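Local coordinates for protein phosphoribosylglycinamide synthetase (Anaerococcus prevotii, PDB 4DIM) that probably binds ATP and a metal ion such as manganese, and probably acts as a ligase of the ATP-grasp superfamily, at residues K8-L13 / M304-N309; Y120-A125 / K243-K248; F201-D206 / L255-V260; F209-G214 / E290-I295. One frame throughout, in Å; residues are numbered along the deposited sequence.

Contact 1 opens near the N terminus, on strand 9-13 of the parallel sheet. It closes last, at residues 304-309, and so encloses the other three. Contact 2 opens at the loop 120-125, contact 3 at the end of strand 194-203, and contact 4 on the neighbouring strand 206-219. They close in the same order, at helix 236-253, strand 258-267 and helix 285-293, so each crosses the other two. Contact 3 pairs strands of the large antiparallel sheet. Contacts 2 and 4 meet where Val246 packs on Val210. Phe201 of contact 3 touches Phe209 of contact 4, and also Met304 of contact 1, which links the parallel-sheet part to the large sheet.

Contact 1: K8-L13 / M304-N309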
# COMPACT_ATOMS: atom_id res chain seq x y z
N LYS A 8 -17.67 -16.44 -13.82
CA LYS A 8 -17.90 -15.89 -12.47
C LYS A 8 -17.70 -14.38 -12.52
O LYS A 8 -16.77 -13.95 -13.19
CB LYS A 8 -16.91 -16.51 -11.47
CG LYS A 8 -17.24 -17.93 -11.01
CD LYS A 8 -17.54 -18.01 -9.52
CE LYS A 8 -17.39 -19.42 -8.98
NZ LYS A 8 -17.59 -19.47 -7.50
N ARG A 9 -18.54 -13.59 -11.83
CA ARG A 9 -18.51 -12.12 -11.91
C ARG A 9 -17.79 -11.46 -10.74
O ARG A 9 -18.22 -11.60 -9.60
CB ARG A 9 -19.95 -11.56 -12.02
CG ARG A 9 -20.71 -12.05 -13.27
CD ARG A 9 -22.22 -11.83 -13.21
NE ARG A 9 -22.58 -10.41 -13.14
CZ ARG A 9 -22.72 -9.59 -14.19
NH1 ARG A 9 -23.04 -8.31 -14.00
NH2 ARG A 9 -22.54 -10.04 -15.43
N LEU A 10 -16.74 -10.68 -11.03
CA LEU A 10 -15.97 -10.00 -9.99
C LEU A 10 -16.01 -8.55 -10.25
O LEU A 10 -15.55 -8.14 -11.31
CB LEU A 10 -14.49 -10.48 -9.96
CG LEU A 10 -13.55 -9.78 -8.95
CD1 LEU A 10 -13.84 -10.20 -7.56
CD2 LEU A 10 -12.10 -10.01 -9.30
N LEU A 11 -16.44 -7.75 -9.27
CA LEU A 11 -16.44 -6.30 -9.37
C LEU A 11 -15.13 -5.83 -8.80
O LEU A 11 -14.82 -6.14 -7.65
CB LEU A 11 -17.63 -5.67 -8.62
CG LEU A 11 -17.53 -4.16 -8.30
CD1 LEU A 11 -17.89 -3.28 -9.53
CD2 LEU A 11 -18.38 -3.81 -7.09
N ILE A 12 -14.33 -5.12 -9.60
CA ILE A 12 -13.07 -4.59 -9.10
C ILE A 12 -13.30 -3.14 -8.83
O ILE A 12 -13.63 -2.40 -9.75
CB ILE A 12 -11.89 -4.84 -10.04
CG1 ILE A 12 -11.61 -6.36 -10.17
CG2 ILE A 12 -10.67 -4.08 -9.51
CD1 ILE A 12 -10.83 -6.78 -11.46
N LEU A 13 -13.13 -2.70 -7.57
CA LEU A 13 -13.34 -1.30 -7.20
C LEU A 13 -12.11 -0.51 -7.54
O LEU A 13 -11.07 -0.71 -6.91
CB LEU A 13 -13.66 -1.16 -5.71
CG LEU A 13 -15.04 -1.63 -5.27
CD1 LEU A 13 -15.08 -3.15 -5.10
CD2 LEU A 13 -15.41 -1.01 -3.96
N MSE A 304 -9.68 -15.66 -4.27
CA MSE A 304 -10.20 -15.55 -2.92
C MSE A 304 -11.49 -14.78 -2.92
O MSE A 304 -12.49 -15.24 -2.35
CB MSE A 304 -9.17 -14.87 -2.00
CG MSE A 304 -9.53 -14.95 -0.49
SE MSE A 304 -8.05 -14.49 0.67
CE MSE A 304 -7.57 -12.79 -0.09
N ALA A 305 -11.47 -13.60 -3.60
CA ALA A 305 -12.61 -12.69 -3.75
C ALA A 305 -13.85 -13.42 -4.15
O ALA A 305 -14.89 -13.21 -3.52
CB ALA A 305 -12.34 -11.59 -4.79
N ILE A 306 -13.77 -14.25 -5.21
CA ILE A 306 -14.96 -14.95 -5.77
C ILE A 306 -15.34 -16.26 -5.00
O ILE A 306 -16.08 -17.09 -5.55
CB ILE A 306 -14.80 -15.25 -7.31
CG1 ILE A 306 -13.63 -16.24 -7.62
CG2 ILE A 306 -14.62 -13.96 -8.07
CD1 ILE A 306 -13.68 -16.89 -8.99
N SER A 307 -14.88 -16.42 -3.72
CA SER A 307 -15.17 -17.56 -2.85
C SER A 307 -14.52 -18.85 -3.39
O SER A 307 -15.11 -19.92 -3.30
CB SER A 307 -16.68 -17.72 -2.64
OG SER A 307 -16.98 -18.21 -1.34
N GLU A 308 -13.27 -18.74 -3.92
CA GLU A 308 -12.45 -19.88 -4.33
C GLU A 308 -11.17 -19.91 -3.47
O GLU A 308 -10.94 -19.01 -2.65
CB GLU A 308 -12.13 -19.87 -5.84
CG GLU A 308 -13.33 -20.08 -6.74
CD GLU A 308 -14.12 -21.36 -6.56
OE1 GLU A 308 -15.35 -21.32 -6.81
OE2 GLU A 308 -13.53 -22.39 -6.16
N ASN A 309 -10.39 -21.01 -3.60
CA ASN A 309 -9.20 -21.25 -2.80
C ASN A 309 -7.91 -20.63 -3.39
O ASN A 309 -7.37 -21.14 -4.38
CB ASN A 309 -9.00 -22.77 -2.62
CG ASN A 309 -8.03 -23.15 -1.52
OD1 ASN A 309 -7.50 -22.30 -0.79
ND2 ASN A 309 -7.81 -24.45 -1.37
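Lys8 NZ is held by two oxygens of the 304-309 segment. It forms a salt bridge with Glu308 OE1, 3.0 Å away, which uses the anti lone pair pointing away from the other carboxylate oxygen. A weak, longer hydrogen bond runs from Lys8 NZ to Ile306 O at 3.4 Å. The lysine chain bends at chi2 (-116°) and then runs out to meet the glutamate at about a right angle. On the way it passes the tip of Ile306, with Lys8 CD 4.1 Å from Ile306 CD1. The two branches of Ile306 divide the work. CG1 stands between the backbone N and the carbonyl carbon (chi1 64°) and carries CD1 to Lys8, while CG2 lies 3.9 Å from Leu10 CD1. The same leucine methyl also rests on Ala305 CB. A Schellman motif with Ser307 at positive phi ends the helix here, and an ammonium group beside this C-terminal end is probably favoured. The contact fastens the end of helix 297-305 to strand 9-13 and the residue before it. On that strand, Leu10 pairs through its backbone with strand 32-37, and Met304 of the same helix packs on strand 194-203.

Contact 2: Y120-A125 / K243-K248; sequences YNVNTA and KTEVKK
The side-chain amide of Asn123 and the carboxylate of Glu245 are stacked, with their planes 15° apart. Asn123 ND2 lies 3.6 Å from Glu245 CD over one face of the carboxylate. Lys248 NZ approaches the two carboxylate oxygens from the other side of that plane, displaced from it by little more than an ångström. Its bonds to Glu245 OE1 and OE2 are weak, both at 3.5 Å, and belong to a salt bridge within the helix. The backbone also grips the carboxylate. Asn123 N donates to Glu245 OE1 at 2.8 Å, with an N-H...O angle of 171°, and meets the oxygen nearly in line with its C-O bond. Glu245 reaches this NH by bending at chi2 (-43°). The Asn123 amide has its own partner, since ND2 is bonded to Val271 O on strand 270-277. Lys248 also reaches across to the loop, with NZ donating to Asn121 O at 2.7 Å. A bend at chi3 turns the end of the lysine to that carbonyl. Beside the polar groups, Val122 CG2 packs 3.7 Å from Lys248 CB. Val122 also rests on Phe117 of helix 110-120 and on Ile273. The loop that follows helix 110-120 is thus tied to helix 236-253 beside strand 270-277. Two residues one helical turn apart read its backbone, one an NH and the other a carbonyl. The charges of Glu245 and Lys248 offset each other, which probably favours the ionised form of the largely buried carboxylate.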
# COMPACT_ATOMS: atom_id res chain seq x y z
N TYR A 120 -4.16 -5.39 22.59
CA TYR A 120 -3.51 -6.61 22.08
C TYR A 120 -1.97 -6.52 22.13
O TYR A 120 -1.30 -7.49 21.75
CB TYR A 120 -4.00 -6.93 20.65
CG TYR A 120 -5.42 -7.45 20.66
CD1 TYR A 120 -5.70 -8.75 21.05
CD2 TYR A 120 -6.50 -6.60 20.43
CE1 TYR A 120 -7.01 -9.21 21.17
CE2 TYR A 120 -7.80 -7.08 20.43
CZ TYR A 120 -8.06 -8.37 20.85
OH TYR A 120 -9.34 -8.86 20.98
N ASN A 121 -1.42 -5.41 22.67
CA ASN A 121 0.00 -5.23 22.90
C ASN A 121 0.81 -5.37 21.61
O ASN A 121 1.70 -6.23 21.49
CB ASN A 121 0.50 -6.25 23.98
CG ASN A 121 1.91 -5.98 24.45
OD1 ASN A 121 2.43 -4.86 24.42
ND2 ASN A 121 2.59 -7.00 24.88
N VAL A 122 0.49 -4.54 20.65
CA VAL A 122 1.19 -4.48 19.37
C VAL A 122 2.11 -3.28 19.42
O VAL A 122 1.67 -2.22 19.83
CB VAL A 122 0.18 -4.41 18.19
CG1 VAL A 122 0.87 -4.03 16.87
CG2 VAL A 122 -0.55 -5.75 18.05
N ASN A 123 3.36 -3.44 19.00
CA ASN A 123 4.34 -2.36 18.96
C ASN A 123 3.92 -1.33 17.99
O ASN A 123 3.73 -1.62 16.80
CB ASN A 123 5.73 -2.84 18.55
CG ASN A 123 6.42 -3.73 19.52
OD1 ASN A 123 5.98 -3.92 20.65
ND2 ASN A 123 7.50 -4.31 19.06
N THR A 124 3.74 -0.13 18.50
CA THR A 124 3.35 1.03 17.72
C THR A 124 3.69 2.30 18.53
O THR A 124 3.83 2.21 19.76
CB THR A 124 1.83 0.91 17.44
OG1 THR A 124 1.49 1.78 16.35
CG2 THR A 124 0.98 1.23 18.72
N ALA A 125 3.77 3.47 17.85
CA ALA A 125 3.92 4.79 18.49
C ALA A 125 2.66 5.08 19.30
O ALA A 125 1.60 5.34 18.73
CB ALA A 125 4.13 5.89 17.44
N LYS A 243 7.28 -10.36 11.26
CA LYS A 243 6.32 -11.46 11.15
C LYS A 243 5.48 -11.54 12.42
O LYS A 243 4.26 -11.72 12.35
CB LYS A 243 7.06 -12.82 10.92
CG LYS A 243 7.56 -13.03 9.48
CD LYS A 243 8.48 -14.20 9.25
CE LYS A 243 8.98 -14.21 7.82
NZ LYS A 243 9.87 -15.39 7.53
N THR A 244 6.11 -11.33 13.57
CA THR A 244 5.43 -11.37 14.84
C THR A 244 4.44 -10.23 14.98
O THR A 244 3.29 -10.49 15.36
CB THR A 244 6.43 -11.36 15.99
OG1 THR A 244 7.12 -12.62 16.00
CG2 THR A 244 5.76 -11.12 17.35
N GLU A 245 4.87 -8.97 14.75
CA GLU A 245 3.97 -7.82 14.94
C GLU A 245 2.87 -7.80 13.91
O GLU A 245 1.74 -7.46 14.26
CB GLU A 245 4.71 -6.48 14.92
CG GLU A 245 5.69 -6.22 16.05
CD GLU A 245 5.24 -6.60 17.45
OE1 GLU A 245 4.38 -5.87 18.00
OE2 GLU A 245 5.77 -7.58 18.02
N VAL A 246 3.16 -8.14 12.64
CA VAL A 246 2.12 -8.13 11.63
C VAL A 246 1.04 -9.17 11.97
O VAL A 246 -0.13 -8.85 11.93
CB VAL A 246 2.72 -8.34 10.22
CG1 VAL A 246 1.63 -8.66 9.19
CG2 VAL A 246 3.54 -7.12 9.79
N LYS A 247 1.44 -10.41 12.33
CA LYS A 247 0.46 -11.45 12.73
C LYS A 247 -0.40 -11.00 13.93
O LYS A 247 -1.62 -11.24 13.94
CB LYS A 247 1.15 -12.77 13.05
CG LYS A 247 1.58 -13.56 11.81
CD LYS A 247 2.23 -14.93 12.19
CE LYS A 247 2.79 -15.71 11.01
NZ LYS A 247 4.15 -15.22 10.59
N LYS A 248 0.23 -10.32 14.91
CA LYS A 248 -0.48 -9.79 16.06
C LYS A 248 -1.48 -8.71 15.66
O LYS A 248 -2.60 -8.68 16.18
CB LYS A 248 0.50 -9.19 17.07
CG LYS A 248 1.19 -10.19 17.93
CD LYS A 248 2.41 -9.62 18.61
CE LYS A 248 2.08 -8.61 19.64
NZ LYS A 248 3.29 -8.15 20.35

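Contact 3: F201-D206 / L255-V260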
# COMPACT_ATOMS: atom_id res chain seq x y z
N PHE A 201 -0.73 -11.78 3.72
CA PHE A 201 -1.95 -12.30 3.13
C PHE A 201 -2.60 -13.16 4.19
O PHE A 201 -1.92 -14.02 4.75
CB PHE A 201 -1.60 -13.10 1.87
CG PHE A 201 -2.77 -13.51 1.02
CD1 PHE A 201 -3.13 -12.77 -0.10
CD2 PHE A 201 -3.45 -14.68 1.29
CE1 PHE A 201 -4.17 -13.19 -0.92
CE2 PHE A 201 -4.51 -15.08 0.48
CZ PHE A 201 -4.84 -14.35 -0.62
N VAL A 202 -3.87 -12.89 4.51
CA VAL A 202 -4.62 -13.65 5.50
C VAL A 202 -5.84 -14.38 4.82
O VAL A 202 -6.59 -13.78 4.08
CB VAL A 202 -5.00 -12.78 6.74
CG1 VAL A 202 -5.77 -11.53 6.37
CG2 VAL A 202 -5.75 -13.60 7.79
N TYR A 203 -5.99 -15.69 5.06
CA TYR A 203 -7.09 -16.51 4.50
C TYR A 203 -7.60 -17.49 5.54
O TYR A 203 -6.84 -18.33 6.01
CB TYR A 203 -6.58 -17.27 3.28
CG TYR A 203 -7.55 -18.30 2.73
CD1 TYR A 203 -8.75 -17.90 2.17
CD2 TYR A 203 -7.20 -19.64 2.65
CE1 TYR A 203 -9.62 -18.83 1.60
CE2 TYR A 203 -8.05 -20.57 2.06
CZ TYR A 203 -9.27 -20.17 1.56
OH TYR A 203 -10.11 -21.06 0.94
N LYS A 204 -8.88 -17.40 5.89
CA LYS A 204 -9.51 -18.25 6.91
C LYS A 204 -8.71 -18.16 8.22
O LYS A 204 -8.46 -19.17 8.89
CB LYS A 204 -9.65 -19.70 6.42
CG LYS A 204 -10.56 -19.85 5.22
CD LYS A 204 -10.51 -21.29 4.71
CE LYS A 204 -11.64 -21.63 3.76
NZ LYS A 204 -12.83 -22.12 4.49
N ASN A 205 -8.27 -16.94 8.53
CA ASN A 205 -7.56 -16.53 9.74
C ASN A 205 -6.11 -17.09 9.86
O ASN A 205 -5.48 -16.88 10.89
CB ASN A 205 -8.41 -16.84 10.99
CG ASN A 205 -9.64 -15.92 11.06
OD1 ASN A 205 -9.56 -14.70 10.84
ND2 ASN A 205 -10.81 -16.47 11.35
N ASP A 206 -5.55 -17.64 8.76
CA ASP A 206 -4.18 -18.11 8.73
C ASP A 206 -3.37 -17.12 7.85
O ASP A 206 -3.69 -16.86 6.68
CB ASP A 206 -4.09 -19.57 8.21
CG ASP A 206 -4.68 -20.63 9.18
OD1 ASP A 206 -4.32 -20.62 10.40
OD2 ASP A 206 -5.48 -21.50 8.71
N LEU A 255 -8.54 -8.52 10.74
CA LEU A 255 -8.49 -8.60 9.29
C LEU A 255 -8.57 -10.04 8.83
O LEU A 255 -7.95 -10.90 9.46
CB LEU A 255 -7.22 -7.97 8.73
CG LEU A 255 -7.19 -6.47 8.60
CD1 LEU A 255 -6.81 -5.86 9.90
CD2 LEU A 255 -6.16 -6.04 7.61
N ASN A 256 -9.27 -10.32 7.72
CA ASN A 256 -9.32 -11.66 7.18
C ASN A 256 -9.67 -11.66 5.69
O ASN A 256 -10.23 -10.69 5.19
CB ASN A 256 -10.32 -12.50 7.96
CG ASN A 256 -10.23 -13.98 7.71
OD1 ASN A 256 -9.17 -14.50 7.36
ND2 ASN A 256 -11.35 -14.68 7.81
N ASN A 257 -9.29 -12.73 4.99
CA ASN A 257 -9.62 -12.97 3.58
C ASN A 257 -9.29 -11.74 2.73
O ASN A 257 -10.08 -11.26 1.89
CB ASN A 257 -11.09 -13.34 3.45
CG ASN A 257 -11.50 -14.59 4.22
OD1 ASN A 257 -10.71 -15.51 4.44
ND2 ASN A 257 -12.78 -14.70 4.57
N CYS A 258 -8.09 -11.24 2.97
CA CYS A 258 -7.57 -10.07 2.32
C CYS A 258 -6.08 -10.13 2.27
O CYS A 258 -5.44 -10.77 3.10
CB CYS A 258 -8.03 -8.80 3.02
SG CYS A 258 -7.44 -8.61 4.73
N ALA A 259 -5.52 -9.40 1.28
CA ALA A 259 -4.09 -9.14 1.16
C ALA A 259 -3.86 -7.95 2.06
O ALA A 259 -4.80 -7.19 2.28
CB ALA A 259 -3.72 -8.85 -0.29
N VAL A 260 -2.72 -7.83 2.67
CA VAL A 260 -2.42 -6.75 3.63
C VAL A 260 -1.15 -6.01 3.27
O VAL A 260 -0.16 -6.59 2.79
CB VAL A 260 -2.31 -7.36 5.06
CG1 VAL A 260 -1.91 -6.32 6.11
CG2 VAL A 260 -3.61 -8.10 5.46
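Val202 and Cys258 form an antiparallel hydrogen-bonded pair at the well-packed end of the contact. Val202 N donates to Cys258 O at 3.0 Å, nearly along the C=O axis, and Cys258 N returns a bond to Val202 O. Val202 CG1 lies 3.7 Å from Cys258 SG and also touches Val260 CG2. Its chi1 of 55° places this methyl between the backbone N and the carbonyl carbon, over the other strand. On the opposite face of the sheet, Phe201 CD1 packs on Ala259 CB at 4.0 Å. Met304 and Pro310 touch the Phe201 side chain.

Toward solvent, apolar packing gives way to amides that hold a turn. Asn257 OD1 accepts Lys204 N at 3.0 Å in a nearly straight bond. Asn256 OD1 accepts Asn205 N at 2.9 Å, with the donor 37° above the carbonyl plane. The Asn205 amide lies beside that of Asn256, their planes 19° apart. An alanine in place of Asn256 would probably leave Asn205 N without this acceptor and the turn less firmly held.

Residues Tyr203 to Asp206 make a type I' turn, the tight link of a beta hairpin. Across from it, Asn257 and Cys258 both face Val202 in a G1 beta bulge, here at the ends of two inner strands of the large antiparallel sheet of the ATP-grasp fold.

Contact 4: F209-G214 / E290-I295; sequences FVMPHG and EINYGI
A Met-aromatic contact between Met211 and Tyr293 lies in the buried layer where helix 285-293 packs on strand 206-219 of the large antiparallel sheet. Met211 is present as selenomethionine. Its SE atom lies 4.9 Å from the centroid of the Tyr293 ring, 54° off the ring normal, so the approach is oblique. The same atom also touches Asn292, with Met211 SE 3.6 Å from Asn292 CB. Met211 CG is anti to its own N (chi1 -170°), and the chain extends toward the helix before bending at chi3.

The second aromatic partner is Phe209. Its ring centroid is 4.9 Å from that of Tyr293, with the planes at 45°. Tyr293 CE2 sits over one face of the Phe209 ring, toward its rim, 3.8 Å from Phe209 CD1. The phenol oxygen reaches the strand, where Tyr293 OH lies 3.5 Å from Met211 CB and 3.6 Å from Phe209 CB. Asn292 OD1 stands over the centre of one face of the Tyr293 ring. Trp314 meets this ring edge-to-face and also packs against Phe209. A serine at Tyr293 would probably open a gap between Phe209, Met211 and Trp314 and leave the selenium without its aromatic neighbour.

The two segments share no hydrogen bond. Their cohesion probably comes mainly from dispersion, with the chalcogen of Met211 (sulfur in ordinary methionine) beside an aromatic ring. Between these two segments the hold is therefore probably one of shape and burial, not of directed polar bonds.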
# COMPACT_ATOMS: atom_id res chain seq x y z
N PHE A 209 1.92 -15.53 4.88
CA PHE A 209 3.26 -15.00 4.95
C PHE A 209 3.29 -13.55 5.44
O PHE A 209 2.27 -12.89 5.54
CB PHE A 209 3.93 -15.08 3.55
CG PHE A 209 3.28 -14.20 2.51
CD1 PHE A 209 3.62 -12.87 2.40
CD2 PHE A 209 2.35 -14.72 1.63
CE1 PHE A 209 3.02 -12.07 1.46
CE2 PHE A 209 1.73 -13.90 0.71
CZ PHE A 209 2.07 -12.58 0.63
N VAL A 210 4.48 -13.09 5.74
CA VAL A 210 4.80 -11.71 6.02
C VAL A 210 6.11 -11.49 5.26
O VAL A 210 7.10 -12.19 5.50
CB VAL A 210 4.86 -11.29 7.50
CG1 VAL A 210 5.03 -9.78 7.61
CG2 VAL A 210 3.60 -11.72 8.23
N MSE A 211 6.06 -10.61 4.25
CA MSE A 211 7.22 -10.34 3.43
C MSE A 211 7.71 -8.90 3.63
O MSE A 211 7.23 -7.99 2.96
CB MSE A 211 6.88 -10.56 1.95
CG MSE A 211 8.13 -10.53 1.03
SE MSE A 211 7.63 -10.33 -0.82
CE MSE A 211 7.26 -8.57 -0.72
N PRO A 212 8.77 -8.70 4.44
CA PRO A 212 9.36 -7.36 4.56
C PRO A 212 9.91 -6.85 3.23
O PRO A 212 10.26 -7.63 2.37
CB PRO A 212 10.48 -7.56 5.60
CG PRO A 212 10.05 -8.74 6.38
CD PRO A 212 9.37 -9.64 5.41
N HIS A 213 9.91 -5.54 3.04
CA HIS A 213 10.44 -4.96 1.81
C HIS A 213 10.98 -3.55 2.01
O HIS A 213 10.60 -2.82 2.95
CB HIS A 213 9.42 -4.98 0.65
CG HIS A 213 8.09 -4.38 0.97
ND1 HIS A 213 7.90 -3.01 0.95
CD2 HIS A 213 6.92 -4.99 1.26
CE1 HIS A 213 6.64 -2.82 1.30
NE2 HIS A 213 6.00 -4.00 1.47
N GLY A 214 11.93 -3.22 1.16
CA GLY A 214 12.59 -1.94 1.21
C GLY A 214 11.77 -0.90 0.50
O GLY A 214 11.04 -1.23 -0.43
N GLU A 290 5.26 -11.69 -6.19
CA GLU A 290 5.32 -12.72 -7.24
C GLU A 290 6.78 -13.16 -7.47
O GLU A 290 7.06 -14.34 -7.37
CB GLU A 290 4.67 -12.22 -8.56
CG GLU A 290 3.15 -12.20 -8.49
CD GLU A 290 2.33 -11.72 -9.68
OE1 GLU A 290 2.83 -10.90 -10.49
OE2 GLU A 290 1.13 -12.08 -9.72
N ILE A 291 7.70 -12.20 -7.64
CA ILE A 291 9.16 -12.48 -7.80
C ILE A 291 9.72 -13.28 -6.58
O ILE A 291 10.36 -14.30 -6.76
CB ILE A 291 9.96 -11.14 -7.99
CG1 ILE A 291 9.75 -10.56 -9.39
CG2 ILE A 291 11.43 -11.31 -7.70
CD1 ILE A 291 10.09 -9.06 -9.55
N ASN A 292 9.49 -12.77 -5.37
CA ASN A 292 10.00 -13.33 -4.12
C ASN A 292 9.53 -14.72 -3.80
O ASN A 292 10.34 -15.49 -3.30
CB ASN A 292 9.64 -12.44 -2.98
CG ASN A 292 10.20 -12.81 -1.67
OD1 ASN A 292 9.49 -13.37 -0.87
ND2 ASN A 292 11.48 -12.50 -1.45
N TYR A 293 8.27 -15.06 -4.07
CA TYR A 293 7.80 -16.44 -3.78
C TYR A 293 7.62 -17.31 -5.03
O TYR A 293 7.34 -18.50 -4.88
CB TYR A 293 6.48 -16.39 -3.04
CG TYR A 293 6.60 -15.77 -1.67
CD1 TYR A 293 7.28 -16.41 -0.65
CD2 TYR A 293 6.07 -14.51 -1.41
CE1 TYR A 293 7.43 -15.84 0.60
CE2 TYR A 293 6.23 -13.91 -0.17
CZ TYR A 293 6.88 -14.59 0.85
OH TYR A 293 7.05 -14.07 2.09
N GLY A 294 7.73 -16.72 -6.22
CA GLY A 294 7.50 -17.44 -7.47
C GLY A 294 6.06 -17.90 -7.60
O GLY A 294 5.80 -19.06 -7.99
N ILE A 295 5.13 -17.00 -7.30
CA ILE A 295 3.70 -17.28 -7.32
C ILE A 295 2.95 -16.28 -8.22
O ILE A 295 3.55 -15.38 -8.82
CB ILE A 295 3.12 -17.23 -5.86
CG1 ILE A 295 3.35 -15.85 -5.21
CG2 ILE A 295 3.64 -18.36 -5.01
CD1 ILE A 295 2.64 -15.63 -4.00